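Local coordinates for protein putative polyprenyl synthetase (Streptomyces coelicolor, PDB 3NF2) that probably joins allylic and homoallylic isoprenoid diphosphates into longer prenyl diphosphates with the help of magnesium, as in other trans-prenyltransferases of the FPP/GGPP synthase family, at residues 34-38 against 107-113; 151-155 against 182-187; 226-230 against 241-245. All blocks are in the same frame, centred on the assembly; numbering follows the deposited sequence.

Overall arrangement
All three contacts tie together parts of an all-helical isoprenoid synthase fold, and none touches another. All are partly buried, with contact 1 the outermost. Contact 2 is the most central, about 9 Å from the centre of the chain, and pairs two long antiparallel helices through small side chains and backbone carbonyls. Contacts 1 and 3 lie farther out, about 19 and 16 Å from that centre, and each sets a short helix against the end of another helix. There aromatic rings, a bridging water and a carbonyl hydrogen bond do work that close helix packing does in contact 2. Contacts 2 and 3 use successive helices, 173-198 and 203-230, with centres about 23 Å apart.

Contact 1. Residues 34-38 against 107-113; sequences VAAYH and DTVWKVH. With SO4 (sulfate ion), chain E.
The last turn of helix 31-38 meets the short helix 109-113 at 133° between their N-to-C directions, with the segment axes 10.5 Å apart and the closest alpha carbons those of His38 and Val109. Tyr37 spans the gap. With its CG anti to the backbone N (chi1 174°), the ring reaches across until OH donates to Asp107 O over 2.7 Å, arriving above the carbonyl plane. Val109 CG2 touches the ring edge at CD2, while Val112 lies against a face and brings CG2 to 3.5 Å from CZ. His113 turns an edge toward the Tyr37 face in an offset edge-to-face pair, planes at 87°. Its own ring is held between two valines: CG2 of Val34 makes a CH-pi contact 4.2 Å from the ring centroid, and CG1 of Val112 covers the opposite face. Val34 also brings CG1 to 3.7 Å from Val109 CG1. A water accepts from Val109 N at 2.9 Å and also bonds to His38 ND1, and His38 NE2 bonds to Asn88. Arg106 adds a cation-pi contact to Tyr37. Sandwiched in this way, the imidazole of His113 has its rotation limited, and its ND1 donates to a sulfate oxygen, O4, at 2.9 Å. The contact thus combines a largely apolar interface with one direct hydrogen bond, a bridging water and an anion that would probably favour a protonated His113.

Contact 2. Residues 151-155 against 182-187; sequences ASRSL and NKTGAL. With SO4 (sulfate ion), chain D.
Ser154 CB and Ala186 CB meet at 3.6 Å where helices 139-165 and 173-198 run antiparallel in the helical bundle of the isoprenoid synthase fold. The short segments lie at 171° with their axes 8.3 Å apart, a close approach permitted by small residues. Ala151 points its methyl toward the other helix and rests CB against Ala186 O, with Leu187 CD1 farther off. One turn on, Asn182 lies alongside the backbone of Ser154: its CB comes 3.3 Å from Ser154 O, and its OD1 approaches Ser154 CB. The polar ends of this pair look elsewhere, since Ser154 OG bonds to Lys150 O in its own helix and Asn182 ND2 to Gln161. Leu155 leans across from the side, its CG anti to the carbonyl carbon (chi1 -78°), which brings CD2 over the backbone of Asn182 and Lys183. Its other methyl, CD1, just reaches Leu187 CD2 at 4.5 Å, and both leucines also pack on helix 77-98. A wider pi-type turn at 182-185 interrupts the regular winding of the second helix. Lys183 directs its CB away from the partner helix and stretches its extended chain to a sulfate, where NZ donates to O4 and O1. The same amine forms a salt bridge with Asp162. An alanine here would remove the amine and is likely to leave Asp162 without this positive mate and the sulfate without the group that grips two of its oxygens. On the opposite helix Arg153 forms a salt bridge with Glu131 of the second subunit. Back at the interface, Leu155 CD2 sits 3.3 Å from Lys183 O.

Contact 3. Residues 226-230 against 241-245; sequences LLGIW and WSDLR
Gly228 O, near the end of helix 203-230, accepts a 3.1 Å hydrogen bond from Asp243 N and a weak one from Ser242 OG. The amide bond is nearly straight, 170° at the hydrogen, and its donor stands above the carbonyl plane. Gly228 has no side chain, and the carboxylate of Asp243 comes close to its alpha carbon, with OD2 3.5 Å from Gly228 CA; a beta carbon there would run into that oxygen. The next carbonyl oxygen, Ile229 O, has two partners of its own. A water donates to it at 2.7 Å and accepts from Trp241 N, while Trp241 CA makes a CA-H...O contact with the same oxygen. The water also lies over one face of the Trp241 ring. Ile229 has CG2 anti to its backbone N, and this methyl meets the edge of the Trp241 ring at CE3, 3.8 Å away, as well as Leu244 CD1. CG1 and CD1 of Ile229 lie against Leu244 CD2, continuing the apolar seam. Trp230 points its CB away from the other segment, yet its indole returns to bring CD1 to 3.5 Å from Trp241 CZ3, near the plane of the Trp241 ring. The two indoles stand at 84° to each other, and Ile229 CG2 covers a face of Trp230. The contact thus joins the C-terminal end of helix 203-230 to the short helix 242-245. Trp241 packs on helix 285-297 and bonds through NE1 to Glu285. Ile229, Trp230 and Leu244 rest on helix 251-259, and Arg301 of helix 300-319 makes a cation-pi contact with Trp230.

Contact 1. Residues 34-38 against 107-113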
loop_
_atom_site.group_PDB
_atom_site.type_symbol
_atom_site.label_atom_id
_atom_site.label_comp_id
_atom_site.label_asym_id
_atom_site.label_seq_id
_atom_site.Cartn_x
_atom_site.Cartn_y
_atom_site.Cartn_z
ATOM N N VAL A 34 0.104 -3.425 16.720
ATOM C CA VAL A 34 -1.147 -3.479 15.965
ATOM C C VAL A 34 -1.139 -4.635 14.954
ATOM O O VAL A 34 -2.152 -5.331 14.788
ATOM C CB VAL A 34 -1.446 -2.122 15.294
ATOM C CG1 VAL A 34 -2.642 -2.217 14.371
ATOM C CG2 VAL A 34 -1.697 -1.063 16.359
ATOM N N ALA A 35 0.012 -4.843 14.306
ATOM C CA ALA A 35 0.223 -6.012 13.456
ATOM C C ALA A 35 0.140 -7.301 14.262
ATOM O O ALA A 35 -0.471 -8.257 13.807
ATOM C CB ALA A 35 1.561 -5.939 12.734
ATOM N N ALA A 36 0.761 -7.321 15.445
ATOM C CA ALA A 36 0.704 -8.489 16.340
ATOM C C ALA A 36 -0.736 -8.838 16.688
ATOM O O ALA A 36 -1.088 -10.014 16.757
ATOM C CB ALA A 36 1.527 -8.263 17.621
ATOM N N TYR A 37 -1.563 -7.812 16.896
ATOM C CA TYR A 37 -2.978 -8.040 17.114
ATOM C C TYR A 37 -3.595 -8.668 15.874
ATOM O O TYR A 37 -4.305 -9.661 15.986
ATOM C CB TYR A 37 -3.744 -6.769 17.494
ATOM C CG TYR A 37 -5.226 -7.050 17.568
ATOM C CD1 TYR A 37 -5.767 -7.700 18.677
ATOM C CD2 TYR A 37 -6.079 -6.730 16.503
ATOM C CE1 TYR A 37 -7.120 -8.000 18.744
ATOM C CE2 TYR A 37 -7.436 -7.028 16.558
ATOM C CZ TYR A 37 -7.946 -7.666 17.685
ATOM O OH TYR A 37 -9.281 -7.965 17.767
ATOM N N HIS A 38 -3.311 -8.102 14.700
ATOM C CA HIS A 38 -3.821 -8.662 13.450
ATOM C C HIS A 38 -3.471 -10.143 13.304
ATOM O O HIS A 38 -4.293 -10.945 12.876
ATOM C CB HIS A 38 -3.281 -7.920 12.225
ATOM C CG HIS A 38 -3.608 -8.611 10.939
ATOM N ND1 HIS A 38 -4.901 -8.728 10.473
ATOM C CD2 HIS A 38 -2.826 -9.281 10.059
ATOM C CE1 HIS A 38 -4.897 -9.412 9.343
ATOM N NE2 HIS A 38 -3.651 -9.758 9.068
ATOM N N ASP A 107 -12.440 -9.575 16.567
ATOM C CA ASP A 107 -12.542 -8.209 16.043
ATOM C C ASP A 107 -11.398 -7.861 15.085
ATOM O O ASP A 107 -10.246 -8.235 15.306
ATOM C CB ASP A 107 -12.580 -7.196 17.185
ATOM C CG ASP A 107 -13.942 -7.096 17.839
ATOM O OD1 ASP A 107 -14.924 -7.641 17.283
ATOM O OD2 ASP A 107 -14.027 -6.464 18.914
ATOM N N THR A 108 -11.734 -7.177 14.002
ATOM C CA THR A 108 -10.733 -6.726 13.052
ATOM C C THR A 108 -9.943 -5.542 13.614
ATOM O O THR A 108 -10.406 -4.839 14.532
ATOM C CB THR A 108 -11.367 -6.328 11.722
ATOM O OG1 THR A 108 -12.409 -5.376 11.963
ATOM C CG2 THR A 108 -11.937 -7.560 11.013
ATOM N N VAL A 109 -8.747 -5.335 13.062
ATOM C CA VAL A 109 -7.871 -4.247 13.494
ATOM C C VAL A 109 -8.569 -2.899 13.505
ATOM O O VAL A 109 -8.435 -2.156 14.471
ATOM C CB VAL A 109 -6.567 -4.190 12.669
ATOM C CG1 VAL A 109 -5.928 -2.824 12.745
ATOM C CG2 VAL A 109 -5.599 -5.240 13.177
ATOM N N TRP A 110 -9.353 -2.604 12.473
ATOM C CA TRP A 110 -9.992 -1.289 12.399
ATOM C C TRP A 110 -10.988 -1.053 13.547
ATOM O O TRP A 110 -11.070 0.051 14.067
ATOM C CB TRP A 110 -10.591 -1.007 11.009
ATOM C CG TRP A 110 -11.828 -1.784 10.680
ATOM C CD1 TRP A 110 -11.898 -2.943 9.959
ATOM C CD2 TRP A 110 -13.182 -1.449 11.036
ATOM N NE1 TRP A 110 -13.203 -3.355 9.851
ATOM C CE2 TRP A 110 -14.013 -2.461 10.505
ATOM C CE3 TRP A 110 -13.770 -0.397 11.761
ATOM C CZ2 TRP A 110 -15.405 -2.459 10.680
ATOM C CZ3 TRP A 110 -15.157 -0.393 11.935
ATOM C CH2 TRP A 110 -15.957 -1.421 11.397
ATOM N N LYS A 111 -11.716 -2.100 13.939
ATOM C CA LYS A 111 -12.618 -2.056 15.094
ATOM C C LYS A 111 -11.902 -1.814 16.428
ATOM O O LYS A 111 -12.382 -1.061 17.278
ATOM C CB LYS A 111 -13.445 -3.343 15.176
ATOM C CG LYS A 111 -14.932 -3.142 14.934
ATOM C CD LYS A 111 -15.699 -3.030 16.253
ATOM C CE LYS A 111 -17.117 -2.524 16.028
ATOM N NZ LYS A 111 -18.019 -2.854 17.169
ATOM N N VAL A 112 -10.752 -2.449 16.604
ATOM C CA VAL A 112 -10.016 -2.359 17.856
ATOM C C VAL A 112 -9.160 -1.101 17.906
ATOM O O VAL A 112 -9.223 -0.335 18.868
ATOM C CB VAL A 112 -9.153 -3.627 18.078
ATOM C CG1 VAL A 112 -8.453 -3.600 19.422
ATOM C CG2 VAL A 112 -10.022 -4.833 18.005
ATOM N N HIS A 113 -8.376 -0.877 16.857
ATOM C CA HIS A 113 -7.360 0.165 16.886
ATOM C C HIS A 113 -7.654 1.401 16.019
ATOM O O HIS A 113 -6.859 2.354 15.989
ATOM C CB HIS A 113 -5.995 -0.445 16.586
ATOM C CG HIS A 113 -5.518 -1.393 17.648
ATOM N ND1 HIS A 113 -5.309 -1.002 18.955
ATOM C CD2 HIS A 113 -5.204 -2.713 17.597
ATOM C CE1 HIS A 113 -4.888 -2.037 19.663
ATOM N NE2 HIS A 113 -4.811 -3.086 18.862
HETATM S S SO4 E . -5.174 2.098 20.569
HETATM O O1 SO4 E . -4.494 3.346 20.916
HETATM O O2 SO4 E . -4.532 0.982 21.259
HETATM O O3 SO4 E . -6.575 2.177 20.976
HETATM O O4 SO4 E . -5.091 1.893 19.124
HETATM O O HOH W 1 -7.750 -7.682 11.707
#

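Contact 2. Residues 151-155 against 182-187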
loop_
_atom_site.group_PDB
_atom_site.type_symbol
_atom_site.label_atom_id
_atom_site.label_comp_id
_atom_site.label_asym_id
_atom_site.label_seq_id
_atom_site.Cartn_x
_atom_site.Cartn_y
_atom_site.Cartn_z
ATOM N N ALA A 151 0.931 -9.821 -8.797
ATOM C CA ALA A 151 -0.071 -10.440 -7.937
ATOM C C ALA A 151 -0.768 -9.426 -7.037
ATOM O O ALA A 151 -1.955 -9.570 -6.733
ATOM C CB ALA A 151 0.564 -11.510 -7.093
ATOM N N SER A 152 -0.017 -8.416 -6.607
ATOM C CA SER A 152 -0.536 -7.402 -5.705
ATOM C C SER A 152 -1.431 -6.440 -6.465
ATOM O O SER A 152 -2.480 -6.062 -5.956
ATOM C CB SER A 152 0.601 -6.659 -5.008
ATOM O OG SER A 152 1.323 -5.895 -5.953
ATOM N N ARG A 153 -1.032 -6.074 -7.686
ATOM C CA ARG A 153 -1.858 -5.215 -8.556
ATOM C C ARG A 153 -3.165 -5.930 -8.864
ATOM O O ARG A 153 -4.238 -5.309 -8.938
ATOM C CB ARG A 153 -1.146 -4.859 -9.871
ATOM C CG ARG A 153 0.166 -4.075 -9.712
ATOM C CD ARG A 153 0.365 -2.946 -10.726
ATOM N NE ARG A 153 0.020 -3.320 -12.097
ATOM C CZ ARG A 153 -0.846 -2.659 -12.869
ATOM N NH1 ARG A 153 -1.464 -1.573 -12.419
ATOM N NH2 ARG A 153 -1.087 -3.084 -14.105
ATOM N N SER A 154 -3.062 -7.251 -9.003
ATOM C CA SER A 154 -4.200 -8.108 -9.273
ATOM C C SER A 154 -5.196 -8.173 -8.127
ATOM O O SER A 154 -6.384 -8.036 -8.359
ATOM C CB SER A 154 -3.729 -9.509 -9.647
ATOM O OG SER A 154 -3.234 -9.519 -10.971
ATOM N N LEU A 155 -4.715 -8.381 -6.904
ATOM C CA LEU A 155 -5.557 -8.365 -5.700
ATOM C C LEU A 155 -6.283 -7.028 -5.519
ATOM O O LEU A 155 -7.434 -6.990 -5.070
ATOM C CB LEU A 155 -4.688 -8.600 -4.462
ATOM C CG LEU A 155 -4.208 -10.013 -4.121
ATOM C CD1 LEU A 155 -2.994 -9.907 -3.215
ATOM C CD2 LEU A 155 -5.320 -10.788 -3.420
ATOM N N ASN A 182 -8.414 -12.817 -9.741
ATOM C CA ASN A 182 -7.670 -11.746 -9.143
ATOM C C ASN A 182 -7.509 -11.901 -7.645
ATOM O O ASN A 182 -6.452 -11.743 -7.119
ATOM C CB ASN A 182 -8.329 -10.414 -9.450
ATOM C CG ASN A 182 -8.011 -9.904 -10.817
ATOM O OD1 ASN A 182 -6.951 -10.140 -11.351
ATOM N ND2 ASN A 182 -8.927 -9.195 -11.383
ATOM N N LYS A 183 -8.594 -12.219 -6.980
ATOM C CA LYS A 183 -8.628 -12.354 -5.545
ATOM C C LYS A 183 -7.871 -13.514 -4.970
ATOM O O LYS A 183 -7.272 -13.410 -3.941
ATOM C CB LYS A 183 -10.056 -12.419 -5.042
ATOM C CG LYS A 183 -10.761 -11.118 -4.912
ATOM C CD LYS A 183 -12.000 -11.285 -4.091
ATOM C CE LYS A 183 -12.984 -10.158 -4.267
ATOM N NZ LYS A 183 -14.296 -10.422 -3.624
ATOM N N THR A 184 -7.948 -14.651 -5.612
ATOM C CA THR A 184 -7.347 -15.806 -5.030
ATOM C C THR A 184 -6.301 -16.387 -5.898
ATOM O O THR A 184 -5.274 -16.748 -5.445
ATOM C CB THR A 184 -8.385 -16.837 -4.705
ATOM O OG1 THR A 184 -9.277 -16.275 -3.767
ATOM C CG2 THR A 184 -7.765 -18.011 -4.089
ATOM N N GLY A 185 -6.584 -16.445 -7.172
ATOM C CA GLY A 185 -5.676 -17.040 -8.106
ATOM C C GLY A 185 -4.328 -16.401 -8.275
ATOM O O GLY A 185 -3.353 -17.078 -8.351
ATOM N N ALA A 186 -4.287 -15.094 -8.322
ATOM C CA ALA A 186 -3.083 -14.368 -8.582
ATOM C C ALA A 186 -2.015 -14.559 -7.550
ATOM O O ALA A 186 -0.875 -14.597 -7.867
ATOM C CB ALA A 186 -3.382 -12.939 -8.750
ATOM N N LEU A 187 -2.407 -14.636 -6.303
ATOM C CA LEU A 187 -1.461 -14.791 -5.207
ATOM C C LEU A 187 -0.970 -16.236 -5.045
ATOM O O LEU A 187 0.157 -16.473 -4.590
ATOM C CB LEU A 187 -2.065 -14.283 -3.893
ATOM C CG LEU A 187 -1.068 -14.201 -2.736
ATOM C CD1 LEU A 187 0.054 -13.209 -3.055
ATOM C CD2 LEU A 187 -1.758 -13.845 -1.443
HETATM S S SO4 D . -14.617 -10.831 -0.159
HETATM O O1 SO4 D . -13.635 -9.945 -0.781
HETATM O O2 SO4 D . -13.941 -11.737 0.767
HETATM O O3 SO4 D . -15.600 -10.030 0.569
HETATM O O4 SO4 D . -15.295 -11.608 -1.191
#

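Contact 3. Residues 226-230 against 241-245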
loop_
_atom_site.group_PDB
_atom_site.type_symbol
_atom_site.label_atom_id
_atom_site.label_comp_id
_atom_site.label_asym_id
_atom_site.label_seq_id
_atom_site.Cartn_x
_atom_site.Cartn_y
_atom_site.Cartn_z
ATOM N N LEU A 226 -18.249 -23.434 -2.385
ATOM C CA LEU A 226 -19.140 -24.549 -2.034
ATOM C C LEU A 226 -19.245 -24.712 -0.529
ATOM O O LEU A 226 -20.339 -24.920 -0.008
ATOM C CB LEU A 226 -18.694 -25.860 -2.679
ATOM C CG LEU A 226 -18.836 -26.004 -4.198
ATOM C CD1 LEU A 226 -18.025 -27.194 -4.677
ATOM C CD2 LEU A 226 -20.304 -26.123 -4.639
ATOM N N LEU A 227 -18.113 -24.580 0.169
ATOM C CA LEU A 227 -18.091 -24.702 1.626
ATOM C C LEU A 227 -18.708 -23.497 2.327
ATOM O O LEU A 227 -19.225 -23.628 3.434
ATOM C CB LEU A 227 -16.665 -24.914 2.155
ATOM C CG LEU A 227 -15.751 -26.072 1.709
ATOM C CD1 LEU A 227 -14.463 -26.081 2.552
ATOM C CD2 LEU A 227 -16.427 -27.458 1.733
ATOM N N GLY A 228 -18.634 -22.319 1.705
ATOM C CA GLY A 228 -19.273 -21.122 2.271
ATOM C C GLY A 228 -20.792 -21.246 2.383
ATOM O O GLY A 228 -21.405 -20.697 3.295
ATOM N N ILE A 229 -21.403 -21.975 1.456
ATOM C CA ILE A 229 -22.831 -22.275 1.565
ATOM C C ILE A 229 -23.123 -23.620 2.255
ATOM O O ILE A 229 -23.740 -23.647 3.308
ATOM C CB ILE A 229 -23.552 -22.198 0.205
ATOM C CG1 ILE A 229 -23.282 -20.842 -0.471
ATOM C CG2 ILE A 229 -25.063 -22.449 0.392
ATOM C CD1 ILE A 229 -23.591 -20.815 -1.960
ATOM N N TRP A 230 -22.669 -24.731 1.682
ATOM C CA TRP A 230 -23.087 -26.051 2.196
ATOM C C TRP A 230 -22.213 -26.703 3.262
ATOM O O TRP A 230 -22.442 -27.858 3.618
ATOM C CB TRP A 230 -23.306 -27.024 1.046
ATOM C CG TRP A 230 -24.465 -26.629 0.216
ATOM C CD1 TRP A 230 -25.784 -26.872 0.480
ATOM C CD2 TRP A 230 -24.424 -25.901 -1.015
ATOM N NE1 TRP A 230 -26.569 -26.348 -0.523
ATOM C CE2 TRP A 230 -25.761 -25.746 -1.452
ATOM C CE3 TRP A 230 -23.387 -25.366 -1.795
ATOM C CZ2 TRP A 230 -26.090 -25.081 -2.633
ATOM C CZ3 TRP A 230 -23.716 -24.703 -2.973
ATOM C CH2 TRP A 230 -25.061 -24.561 -3.376
ATOM N N TRP A 241 -24.813 -21.794 6.195
ATOM C CA TRP A 241 -25.029 -20.925 5.027
ATOM C C TRP A 241 -24.363 -19.546 5.183
ATOM O O TRP A 241 -24.952 -18.525 4.813
ATOM C CB TRP A 241 -26.537 -20.779 4.696
ATOM C CG TRP A 241 -27.392 -21.922 5.171
ATOM C CD1 TRP A 241 -28.147 -21.956 6.308
ATOM C CD2 TRP A 241 -27.562 -23.201 4.541
ATOM N NE1 TRP A 241 -28.768 -23.173 6.430
ATOM C CE2 TRP A 241 -28.427 -23.959 5.360
ATOM C CE3 TRP A 241 -27.061 -23.781 3.368
ATOM C CZ2 TRP A 241 -28.814 -25.270 5.042
ATOM C CZ3 TRP A 241 -27.439 -25.093 3.054
ATOM C CH2 TRP A 241 -28.315 -25.815 3.885
ATOM N N SER A 242 -23.141 -19.536 5.724
ATOM C CA SER A 242 -22.464 -18.298 6.153
ATOM C C SER A 242 -22.330 -17.256 5.041
ATOM O O SER A 242 -22.627 -16.084 5.262
ATOM C CB SER A 242 -21.090 -18.592 6.785
ATOM O OG SER A 242 -20.072 -18.722 5.797
ATOM N N ASP A 243 -21.916 -17.690 3.850
ATOM C CA ASP A 243 -21.834 -16.793 2.702
ATOM C C ASP A 243 -23.185 -16.208 2.277
ATOM O O ASP A 243 -23.235 -15.116 1.705
ATOM C CB ASP A 243 -21.202 -17.486 1.498
ATOM C CG ASP A 243 -19.695 -17.590 1.597
ATOM O OD1 ASP A 243 -19.119 -17.222 2.641
ATOM O OD2 ASP A 243 -19.080 -18.049 0.612
ATOM N N LEU A 244 -24.273 -16.934 2.530
ATOM C CA LEU A 244 -25.601 -16.417 2.184
ATOM C C LEU A 244 -26.091 -15.385 3.195
ATOM O O LEU A 244 -26.844 -14.484 2.837
ATOM C CB LEU A 244 -26.627 -17.543 2.011
ATOM C CG LEU A 244 -26.346 -18.614 0.955
ATOM C CD1 LEU A 244 -27.527 -19.575 0.837
ATOM C CD2 LEU A 244 -26.003 -18.031 -0.410
ATOM N N ARG A 245 -25.654 -15.516 4.444
ATOM C CA ARG A 245 -25.914 -14.514 5.486
ATOM C C ARG A 245 -25.187 -13.188 5.210
ATOM O O ARG A 245 -25.590 -12.140 5.708
ATOM C CB ARG A 245 -25.519 -15.046 6.873
ATOM C CG ARG A 245 -26.388 -16.185 7.389
ATOM C CD ARG A 245 -25.872 -16.766 8.701
ATOM N NE ARG A 245 -26.550 -18.019 9.049
ATOM C CZ ARG A 245 -27.581 -18.121 9.889
ATOM N NH1 ARG A 245 -28.067 -17.038 10.484
ATOM N NH2 ARG A 245 -28.130 -19.307 10.141
HETATM O O HOH W 2 -24.043 -24.492 5.835
#